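Local coordinates for uncharacterized protein (PDB 3LM3) that is of unknown function but is probably a glycoside hydrolase or carbohydrate deacetylase, at residues Thr52-Gly55 with Val56-Leu59. Residues are numbered along the deposited sequence; the frame is centred on the assembly and turned at random.
Sequences TLEG and VRAL
Glu54 and Arg57, one turn apart at the start of helix 53-64, cross at about a right angle and join in a salt bridge through a single carboxylate oxygen. Arg57 NE lies 3.3 Å from Glu54 OE1 and gives it a weak but fairly straight bond; NH2 adds a second weak bond to the same oxygen. OE1 sits at the guanidinium edge, in its plane, although the carboxylate itself is turned 45° out of that plane. Two bends make this possible: Glu54 folds at chi2 (54°), while Arg57 runs extended through chi2 before turning at chi3 (48°), which swings its head back toward the helix start. The other carboxylate oxygen, OE2, forms a salt bridge with Lys296, so Glu54 is shared between two positive charges. This holds for one of two modelled conformers of Glu54, so the bridge to Arg57 may not be permanent. Leu53 approaches the guanidinium differently, laying CG over one face, with CD2 3.8 Å from Arg57 NH1, a van der Waals contact of an aliphatic branch with a charged group. Beneath these side chains the backbone bonds follow the i to i+4 pattern, Arg57 N donating to Leu53 O at 3.0 Å. Thr52, at the N-cap, caps the first turn: its OG1 accepts from Gly55 N at 2.9 Å. Val56 and Leu53 pack on Tyr94 of helix 86-102, whereas Ala58 and Leu59 meet helix 296-313. The segment thus combines a threonine N-cap with an intrahelical i to i+3 salt bridge, in the helix that comes after strand 21-29 of the parallel sheet.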
ATOM      1  N   THR A  52       4.808 -19.811 -13.662  1.00  8.38           N
ATOM      2  CA  THR A  52       4.329 -20.561 -14.822  1.00  6.94           C
ATOM      3  C   THR A  52       3.150 -19.823 -15.444  1.00  7.86           C
ATOM      4  O   THR A  52       2.392 -19.105 -14.761  1.00  9.54           O
ATOM      5  CB  THR A  52       3.903 -22.009 -14.511  1.00  9.49           C
ATOM      6  OG1 THR A  52       2.695 -22.000 -13.756  1.00 10.64           O
ATOM      7  CG2 THR A  52       5.012 -22.764 -13.787  1.00 12.02           C
ATOM      8  N   LEU A  53       2.974 -20.029 -16.747  1.00  8.63           N
ATOM      9  CA  LEU A  53       1.813 -19.498 -17.432  1.00  8.95           C
ATOM     10  C   LEU A  53       0.524 -20.011 -16.801  1.00  8.85           C
ATOM     11  O   LEU A  53      -0.380 -19.245 -16.542  1.00  8.20           O
ATOM     12  CB  LEU A  53       1.861 -19.883 -18.907  1.00  9.74           C
ATOM     13  CG  LEU A  53       0.599 -19.569 -19.738  1.00  9.57           C
ATOM     14  CD1 LEU A  53       0.249 -18.058 -19.750  1.00 10.26           C
ATOM     15  CD2 LEU A  53       0.779 -20.110 -21.160  1.00 11.47           C
ATOM     16  N   GLU A  54       0.438 -21.309 -16.546  1.00  9.50           N
ATOM     17  CA  GLU A  54      -0.796 -21.837 -15.967  0.50 10.77           C
ATOM     18  C   GLU A  54      -1.087 -21.244 -14.603  1.00 10.07           C
ATOM     19  O   GLU A  54      -2.253 -21.008 -14.276  1.00 10.48           O
ATOM     20  CB  GLU A  54      -0.819 -23.362 -15.885  0.50 13.91           C
ATOM     21  CG  GLU A  54      -1.949 -23.957 -14.944  0.50 20.54           C
ATOM     22  CD  GLU A  54      -3.421 -23.490 -15.232  0.50 30.62           C
ATOM     23  OE1 GLU A  54      -3.679 -22.521 -15.999  0.50 27.07           O
ATOM     24  OE2 GLU A  54      -4.343 -24.105 -14.646  0.50 26.85           O
ATOM     25  N   GLY A  55      -0.066 -20.994 -13.784  1.00  9.01           N
ATOM     26  CA  GLY A  55      -0.295 -20.429 -12.478  1.00 11.34           C
ATOM     27  C   GLY A  55      -0.798 -19.003 -12.529  1.00 10.57           C
ATOM     28  O   GLY A  55      -1.671 -18.605 -11.747  1.00 10.35           O
ATOM     29  N   VAL A  56      -0.240 -18.194 -13.436  1.00  8.93           N
ATOM     30  CA  VAL A  56      -0.628 -16.838 -13.583  0.60 10.62           C
ATOM     31  C   VAL A  56      -2.072 -16.743 -14.131  1.00 10.89           C
ATOM     32  O   VAL A  56      -2.893 -15.976 -13.672  1.00 11.31           O
ATOM     33  CB  VAL A  56       0.431 -16.169 -14.479  0.60 13.21           C
ATOM     34  CG1 VAL A  56       0.046 -14.786 -14.793  0.60  9.87           C
ATOM     35  CG2 VAL A  56       1.827 -16.228 -13.767  0.60  9.09           C
ATOM     36  N   ARG A  57      -2.349 -17.543 -15.143  1.00  7.95           N
ATOM     37  CA  ARG A  57      -3.686 -17.600 -15.755  1.00  7.80           C
ATOM     38  C   ARG A  57      -4.731 -18.049 -14.719  1.00  8.43           C
ATOM     39  O   ARG A  57      -5.810 -17.486 -14.623  1.00  9.45           O
ATOM     40  CB  ARG A  57      -3.664 -18.545 -16.947  1.00  9.30           C
ATOM     41  CG  ARG A  57      -5.025 -18.725 -17.613  1.00 14.35           C
ATOM     42  CD  ARG A  57      -4.890 -19.519 -18.942  1.00 20.66           C
ATOM     43  NE  ARG A  57      -4.084 -20.724 -18.756  1.00 29.28           N
ATOM     44  CZ  ARG A  57      -3.206 -21.244 -19.631  1.00 34.53           C
ATOM     45  NH1 ARG A  57      -2.980 -20.694 -20.833  1.00 31.40           N
ATOM     46  NH2 ARG A  57      -2.523 -22.343 -19.287  1.00 33.08           N
ATOM     47  N   ALA A  58      -4.395 -19.057 -13.916  1.00  8.07           N
ATOM     48  CA  ALA A  58      -5.330 -19.525 -12.920  1.00  7.94           C
ATOM     49  C   ALA A  58      -5.642 -18.433 -11.904  1.00  8.17           C
ATOM     50  O   ALA A  58      -6.783 -18.275 -11.494  1.00  8.97           O
ATOM     51  CB  ALA A  58      -4.760 -20.756 -12.207  1.00  9.33           C
ATOM     52  N   LEU A  59      -4.626 -17.688 -11.485  1.00  8.24           N
ATOM     53  CA  LEU A  59      -4.848 -16.636 -10.522  1.00 10.36           C
ATOM     54  C   LEU A  59      -5.719 -15.523 -11.114  1.00  8.96           C
ATOM     55  O   LEU A  59      -6.619 -15.015 -10.429  1.00  9.16           O
ATOM     56  CB  LEU A  59      -3.478 -16.125 -10.011  1.00 12.57           C
ATOM     57  CG  LEU A  59      -3.511 -15.285  -8.753  1.00 14.63           C
ATOM     58  CD1 LEU A  59      -4.115 -16.047  -7.580  1.00 15.07           C
ATOM     59  CD2 LEU A  59      -2.045 -14.858  -8.435  1.00 15.41           C
TER